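Local coordinates for 16L protein (Yaba-like disease virus, PDB 6TQP) that probably inhibits apoptosis of infected host cells as a viral Bcl-2-like protein of the poxvirus M11L family, at residues A[12-15]-A[16-20]; A[36-39]-A[40-44]; A[126-129]-A[130-133]. All coordinates share one frame; numbering follows the deposited sequence.

Interaction 1 (A[12-15]-A[16-20])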
loop_
_atom_site.group_PDB
_atom_site.type_symbol
_atom_site.label_atom_id
_atom_site.label_comp_id
_atom_site.label_asym_id
_atom_site.label_seq_id
_atom_site.Cartn_x
_atom_site.Cartn_y
_atom_site.Cartn_z
ATOM N N PHE A 12 0.053 -14.950 9.647
ATOM C CA PHE A 12 -0.062 -14.405 8.290
ATOM C C PHE A 12 -0.130 -12.882 8.280
ATOM O O PHE A 12 0.468 -12.233 7.409
ATOM C CB PHE A 12 -1.291 -14.997 7.603
ATOM C CG PHE A 12 -1.163 -16.464 7.317
ATOM C CD1 PHE A 12 -1.951 -17.391 7.984
ATOM C CD2 PHE A 12 -0.228 -16.920 6.401
ATOM C CE1 PHE A 12 -1.819 -18.746 7.727
ATOM C CE2 PHE A 12 -0.093 -18.271 6.140
ATOM C CZ PHE A 12 -0.888 -19.184 6.804
ATOM N N ASN A 13 -0.877 -12.289 9.215
ATOM C CA ASN A 13 -0.933 -10.831 9.287
ATOM C C ASN A 13 0.460 -10.248 9.480
ATOM O O ASN A 13 0.829 -9.275 8.816
ATOM C CB ASN A 13 -1.858 -10.387 10.424
ATOM C CG ASN A 13 -3.304 -10.766 10.185
ATOM O OD1 ASN A 13 -3.631 -11.445 9.213
ATOM N ND2 ASN A 13 -4.183 -10.316 11.073
ATOM N N ASN A 14 1.248 -10.844 10.380
ATOM C CA ASN A 14 2.613 -10.388 10.603
ATOM C C ASN A 14 3.456 -10.511 9.337
ATOM O O ASN A 14 4.271 -9.630 9.039
ATOM C CB ASN A 14 3.231 -11.186 11.744
ATOM C CG ASN A 14 4.628 -10.722 12.084
ATOM O OD1 ASN A 14 4.832 -9.587 12.519
ATOM N ND2 ASN A 14 5.597 -11.605 11.907
ATOM N N SER A 15 3.282 -11.599 8.583
ATOM C CA SER A 15 4.027 -11.764 7.334
ATOM C C SER A 15 3.757 -10.605 6.387
ATOM O O SER A 15 4.686 -9.996 5.840
ATOM C CB SER A 15 3.659 -13.091 6.657
ATOM O OG SER A 15 3.976 -14.207 7.469
ATOM N N ILE A 16 2.479 -10.288 6.177
ATOM C CA ILE A 16 2.111 -9.201 5.277
ATOM C C ILE A 16 2.640 -7.868 5.794
ATOM O O ILE A 16 3.160 -7.053 5.022
ATOM C CB ILE A 16 0.579 -9.179 5.074
ATOM C CG1 ILE A 16 0.137 -10.351 4.199
ATOM C CG2 ILE A 16 0.118 -7.887 4.429
ATOM C CD1 ILE A 16 0.736 -10.367 2.809
ATOM N N LYS A 17 2.502 -7.608 7.095
ATOM C CA LYS A 17 3.012 -6.354 7.642
ATOM C C LYS A 17 4.505 -6.212 7.362
ATOM O O LYS A 17 4.973 -5.152 6.936
ATOM C CB LYS A 17 2.751 -6.277 9.144
ATOM C CG LYS A 17 3.122 -4.920 9.767
ATOM C CD LYS A 17 3.325 -4.991 11.272
ATOM C CE LYS A 17 4.636 -5.667 11.635
ATOM N NZ LYS A 17 5.276 -5.015 12.803
ATOM N N ASN A 18 5.266 -7.274 7.608
ATOM C CA ASN A 18 6.705 -7.224 7.368
ATOM C C ASN A 18 6.999 -6.987 5.900
ATOM O O ASN A 18 7.910 -6.223 5.554
ATOM C CB ASN A 18 7.360 -8.518 7.842
ATOM C CG ASN A 18 7.474 -8.581 9.334
ATOM O OD1 ASN A 18 7.400 -7.553 10.008
ATOM N ND2 ASN A 18 7.671 -9.780 9.874
ATOM N N VAL A 19 6.223 -7.620 5.017
ATOM C CA VAL A 19 6.471 -7.491 3.583
ATOM C C VAL A 19 6.228 -6.056 3.130
ATOM O O VAL A 19 6.990 -5.499 2.330
ATOM C CB VAL A 19 5.599 -8.498 2.801
ATOM C CG1 VAL A 19 5.585 -8.160 1.313
ATOM C CG2 VAL A 19 6.112 -9.923 3.010
ATOM N N ILE A 20 5.172 -5.426 3.646
ATOM C CA ILE A 20 4.826 -4.078 3.199
ATOM C C ILE A 20 5.900 -3.080 3.628
ATOM O O ILE A 20 6.343 -2.242 2.831
ATOM C CB ILE A 20 3.438 -3.689 3.726
ATOM C CG1 ILE A 20 2.376 -4.573 3.052
ATOM C CG2 ILE A 20 3.148 -2.203 3.449
ATOM C CD1 ILE A 20 0.998 -4.451 3.661
#

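Interaction 2 (A[36-39]-A[40-44])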
loop_
_atom_site.group_PDB
_atom_site.type_symbol
_atom_site.label_atom_id
_atom_site.label_comp_id
_atom_site.label_asym_id
_atom_site.label_seq_id
_atom_site.Cartn_x
_atom_site.Cartn_y
_atom_site.Cartn_z
ATOM N N LEU A 36 13.683 -10.540 5.232
ATOM C CA LEU A 36 12.445 -11.303 5.205
ATOM C C LEU A 36 12.720 -12.794 5.346
ATOM O O LEU A 36 13.784 -13.293 4.963
ATOM C CB LEU A 36 11.662 -11.039 3.912
ATOM C CG LEU A 36 11.240 -9.589 3.671
ATOM C CD1 LEU A 36 10.499 -9.468 2.358
ATOM C CD2 LEU A 36 10.386 -9.053 4.818
ATOM N N SER A 37 11.736 -13.494 5.901
ATOM C CA SER A 37 11.747 -14.941 5.919
ATOM C C SER A 37 11.526 -15.486 4.515
ATOM O O SER A 37 11.186 -14.760 3.583
ATOM C CB SER A 37 10.645 -15.473 6.825
ATOM O OG SER A 37 9.386 -15.121 6.269
ATOM N N CYS A 38 11.695 -16.802 4.382
ATOM C CA CYS A 38 11.442 -17.471 3.107
ATOM C C CYS A 38 10.014 -17.228 2.639
ATOM O O CYS A 38 9.765 -16.920 1.467
ATOM C CB CYS A 38 11.696 -18.966 3.256
ATOM S SG CYS A 38 11.282 -19.914 1.810
ATOM N N TYR A 39 9.059 -17.370 3.553
ATOM C CA TYR A 39 7.657 -17.218 3.180
ATOM C C TYR A 39 7.348 -15.769 2.830
ATOM O O TYR A 39 6.684 -15.483 1.826
ATOM C CB TYR A 39 6.766 -17.708 4.317
ATOM C CG TYR A 39 5.296 -17.589 3.996
ATOM C CD1 TYR A 39 4.714 -18.399 3.029
ATOM C CD2 TYR A 39 4.500 -16.667 4.650
ATOM C CE1 TYR A 39 3.377 -18.296 2.732
ATOM C CE2 TYR A 39 3.159 -16.564 4.365
ATOM C CZ TYR A 39 2.607 -17.376 3.399
ATOM O OH TYR A 39 1.275 -17.268 3.103
ATOM N N GLU A 40 7.841 -14.834 3.644
ATOM C CA GLU A 40 7.621 -13.422 3.357
ATOM C C GLU A 40 8.242 -13.034 2.021
ATOM O O GLU A 40 7.656 -12.260 1.257
ATOM C CB GLU A 40 8.188 -12.566 4.496
ATOM C CG GLU A 40 7.464 -12.743 5.812
ATOM C CD GLU A 40 8.280 -12.291 7.003
ATOM O OE1 GLU A 40 9.473 -11.924 6.832
ATOM O OE2 GLU A 40 7.726 -12.333 8.122
ATOM N N ASN A 41 9.425 -13.579 1.710
ATOM C CA ASN A 41 10.065 -13.241 0.448
ATOM C C ASN A 41 9.218 -13.698 -0.734
ATOM O O ASN A 41 9.156 -13.018 -1.766
ATOM C CB ASN A 41 11.464 -13.857 0.392
ATOM C CG ASN A 41 12.214 -13.455 -0.841
ATOM O OD1 ASN A 41 12.563 -12.296 -1.011
ATOM N ND2 ASN A 41 12.471 -14.414 -1.710
ATOM N N LYS A 42 8.547 -14.843 -0.599
ATOM C CA LYS A 42 7.647 -15.290 -1.656
ATOM C C LYS A 42 6.518 -14.291 -1.859
ATOM O O LYS A 42 6.182 -13.937 -2.996
ATOM C CB LYS A 42 7.085 -16.671 -1.318
ATOM C CG LYS A 42 8.092 -17.799 -1.471
ATOM C CD LYS A 42 7.523 -19.107 -0.935
ATOM C CE LYS A 42 8.488 -20.268 -1.129
ATOM N NZ LYS A 42 8.644 -20.612 -2.576
ATOM N N LEU A 43 5.945 -13.803 -0.763
ATOM C CA LEU A 43 4.860 -12.834 -0.864
ATOM C C LEU A 43 5.356 -11.519 -1.438
ATOM O O LEU A 43 4.641 -10.857 -2.199
ATOM C CB LEU A 43 4.243 -12.602 0.504
ATOM C CG LEU A 43 3.585 -13.815 1.166
ATOM C CD1 LEU A 43 3.097 -13.436 2.544
ATOM C CD2 LEU A 43 2.425 -14.381 0.348
ATOM N N LEU A 44 6.567 -11.114 -1.058
ATOM C CA LEU A 44 7.164 -9.908 -1.623
ATOM C C LEU A 44 7.219 -9.979 -3.145
ATOM O O LEU A 44 6.818 -9.034 -3.837
ATOM C CB LEU A 44 8.570 -9.701 -1.047
ATOM C CG LEU A 44 9.330 -8.545 -1.711
ATOM C CD1 LEU A 44 8.738 -7.202 -1.367
ATOM C CD2 LEU A 44 10.816 -8.611 -1.339
HETATM O O HOH W 1 11.799 -17.005 -0.440
#

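Interaction 3 (A[126-129]-A[130-133])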
loop_
_atom_site.group_PDB
_atom_site.type_symbol
_atom_site.label_atom_id
_atom_site.label_comp_id
_atom_site.label_asym_id
_atom_site.label_seq_id
_atom_site.Cartn_x
_atom_site.Cartn_y
_atom_site.Cartn_z
ATOM N N ILE A 126 3.727 4.550 7.733
ATOM C CA ILE A 126 3.970 3.319 6.994
ATOM C C ILE A 126 3.603 2.122 7.859
ATOM O O ILE A 126 2.916 1.195 7.414
ATOM C CB ILE A 126 5.434 3.254 6.526
ATOM C CG1 ILE A 126 5.718 4.401 5.550
ATOM C CG2 ILE A 126 5.711 1.895 5.878
ATOM C CD1 ILE A 126 7.219 4.646 5.318
ATOM N N GLU A 127 4.057 2.132 9.114
ATOM C CA GLU A 127 3.719 1.063 10.051
ATOM C C GLU A 127 2.209 0.921 10.204
ATOM O O GLU A 127 1.660 -0.180 10.093
ATOM C CB GLU A 127 4.359 1.348 11.411
ATOM C CG GLU A 127 5.832 1.026 11.488
ATOM C CD GLU A 127 6.081 -0.455 11.662
ATOM O OE1 GLU A 127 5.128 -1.176 12.037
ATOM O OE2 GLU A 127 7.227 -0.893 11.426
ATOM N N ASP A 128 1.527 2.033 10.483
ATOM C CA ASP A 128 0.097 1.984 10.763
ATOM C C ASP A 128 -0.691 1.446 9.575
ATOM O O ASP A 128 -1.570 0.594 9.741
ATOM C CB ASP A 128 -0.400 3.376 11.136
ATOM C CG ASP A 128 0.104 3.834 12.486
ATOM O OD1 ASP A 128 0.441 2.973 13.320
ATOM O OD2 ASP A 128 0.156 5.068 12.714
ATOM N N ILE A 129 -0.402 1.932 8.367
ATOM C CA ILE A 129 -1.136 1.460 7.195
ATOM C C ILE A 129 -0.766 0.015 6.869
ATOM O O ILE A 129 -1.615 -0.768 6.422
ATOM C CB ILE A 129 -0.896 2.396 6.001
ATOM C CG1 ILE A 129 -1.431 3.795 6.321
ATOM C CG2 ILE A 129 -1.591 1.847 4.750
ATOM C CD1 ILE A 129 -1.150 4.813 5.244
ATOM N N ALA A 130 0.498 -0.369 7.083
ATOM C CA ALA A 130 0.859 -1.777 6.927
ATOM C C ALA A 130 0.051 -2.646 7.881
ATOM O O ALA A 130 -0.391 -3.741 7.515
ATOM C CB ALA A 130 2.361 -1.973 7.168
ATOM N N LEU A 131 -0.156 -2.168 9.112
ATOM C CA LEU A 131 -0.933 -2.926 10.085
ATOM C C LEU A 131 -2.356 -3.131 9.594
ATOM O O LEU A 131 -2.886 -4.248 9.622
ATOM C CB LEU A 131 -0.946 -2.207 11.433
ATOM C CG LEU A 131 0.256 -2.407 12.343
ATOM C CD1 LEU A 131 0.146 -1.485 13.537
ATOM C CD2 LEU A 131 0.356 -3.855 12.791
ATOM N N LYS A 132 -2.990 -2.057 9.132
ATOM C CA LYS A 132 -4.368 -2.159 8.672
ATOM C C LYS A 132 -4.479 -3.010 7.417
ATOM O O LYS A 132 -5.448 -3.758 7.254
ATOM C CB LYS A 132 -4.941 -0.773 8.407
ATOM C CG LYS A 132 -5.261 0.028 9.647
ATOM C CD LYS A 132 -6.316 -0.619 10.535
ATOM C CE LYS A 132 -7.663 -0.663 9.839
ATOM N NZ LYS A 132 -8.726 -1.169 10.749
ATOM N N ILE A 133 -3.507 -2.911 6.511
ATOM C CA ILE A 133 -3.557 -3.757 5.324
ATOM C C ILE A 133 -3.422 -5.220 5.715
ATOM O O ILE A 133 -4.027 -6.103 5.085
ATOM C CB ILE A 133 -2.474 -3.332 4.314
ATOM C CG1 ILE A 133 -2.819 -1.954 3.744
ATOM C CG2 ILE A 133 -2.341 -4.360 3.214
ATOM C CD1 ILE A 133 -1.717 -1.364 2.858
#

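Interaction 1 (A[12-15]-A[16-20])
The first two turns of helix 12-27 bring F12, N13, N14 and S15 against I16, K17, N18 and V19 through regular i to i+4 backbone bonds. The N-H groups of I16, K17, N18 and V19 reach the carbonyls of F12, N13, N14 and S15 in turn; I16 N to F12 O spans 3.1 Å, and K17 N to N13 O is tighter at 2.9 Å. N14 and N18 lie one turn apart, with their amide planes 77° to each other. The two nitrogens, N14 ND2 and N18 ND2, approach to 3.4 Å; both are donors, so no hydrogen bond joins them. N18 ND2 instead serves E40 OE2 on helix 38-68. N18 CG sits 3.4 Å from N14 O, so that carbonyl has a side chain beside it as well as the amide N-H of N18. With CG of N14 turned opposite the backbone N (chi1 -177°), its amide oxygen lies alongside the lysine chain, N14 OD1 4.0 Å from K17 CE. On the buried side, V19 CG2 presses on S15 O at 3.2 Å, placed beside the backbone N of V19 and facing back to the preceding turn. I16 CG1 lies 3.7 Å from F12 O. The hydroxyl of S15 turns back to N11 O and S9 OG, just before the helix, while N13 OD1 is bonded to S137 OG. F12 and I16 also pack on I141 of helix 137-148, and V19 packs on I47. The pattern is that of an amphipathic alpha-helix, here the N-terminal helix of an all-helical Bcl-2-like fold.

Interaction 2 (A[36-39]-A[40-44])
S37 enters in an extended conformation (psi 171°) and the chain turns into helix 38-68 right after it, N41 N bonding to S37 O at 2.8 Å. Two reciprocal bonds tie this start together. S37 OG, held at chi1 65° between its own backbone N and carbonyl carbon, accepts from E40 N at 3.1 Å. In return the E40 side chain reaches back, and its OE1 accepts from S37 N at 2.9 Å, met from above the carboxylate plane, 45° out of it. The other oxygen, OE2, accepts from N18 ND2 of helix 12-27, so each carboxylate oxygen has its own donor. A water bridges C38 O, to which it donates at 2.8 Å, and N41 ND2, from which it accepts at 3.0 Å. One turn on, L43 CD1 lies 3.6 Å from Y39 CE2, and L43 CG stands over one ring face, offset toward the rim. L36 crosses L44 at about a right angle, L36 CD1 touching L44 CD2 at 3.8 Å, and both leucines pack on F22. Paired S37 and E40 make a capping box, with S37 as the N-cap of the long helix 38-68.

Interaction 3 (A[126-129]-A[130-133])
The flat groups of this contact are the peptide carbonyls of I126, E127, D128 and I129, each engaged at its oxygen by the N-H four residues on and flanked by a side chain. I133 N bonds to I129 O at 2.9 Å. The same oxygen has I133 CG1 against it at 3.2 Å, so one residue supplies both its donor and its apolar neighbour. At I126 O the arrangement repeats: A130 N donates, and the methyl A130 CB comes to 3.2 Å. E127 O accepts from L131 N while L131 CG lies 3.5 Å from it; D128 O accepts from K132 N and has L131 CB at 3.3 Å.

Among side chains, I129 and I133 form the apolar pair, passing at a slant, with I129 CG2 against I133 CD1 at 3.7 Å. Turned beside its backbone N (chi1 -68°), I133 CG1 points back to the preceding turn, and the extended second torsion (173°) carries CD1 on to the I129 methyl. The two isoleucines then face I102 of helix 96-113, with I86 and L90 of helix 76-92 beside them. A130 and I133 also pack on I20 of helix 12-27. K132 carries its chain, bent at chi2 and chi3, off to a salt bridge with E135, and K99 donates from helix 96-113 to I133 O.

No side-chain hydrogen bond or salt bridge joins the two segments. Backbone bonds satisfy the four carbonyls, and the isoleucines add dispersion contact on the buried face, which implies that this stretch is held by helix geometry and apolar packing, while charged side chains find partners outside the two segments, such as K132 with E135.

From the N terminus the three contacts run in series, none nested in or crossing another; all are local, and none closes a long loop of the chain. Interactions 1 and 3 span successive turns of one helix, 12-27 and 120-134 respectively, and interaction 2 runs from the preceding loop into the first turns of helix 38-68. Interaction 1 touches both others: F12 and V19 pack on Y39, E40 and L44 of interaction 2, and K17 meets L131 of interaction 3, with K17 CD 3.5 Å from L131 CD2. Interactions 2 and 3 do not touch, their centres about 18 Å apart. Helix 12-27 thus joins the capped helix 38-68 to helix 120-134 within the helical bundle.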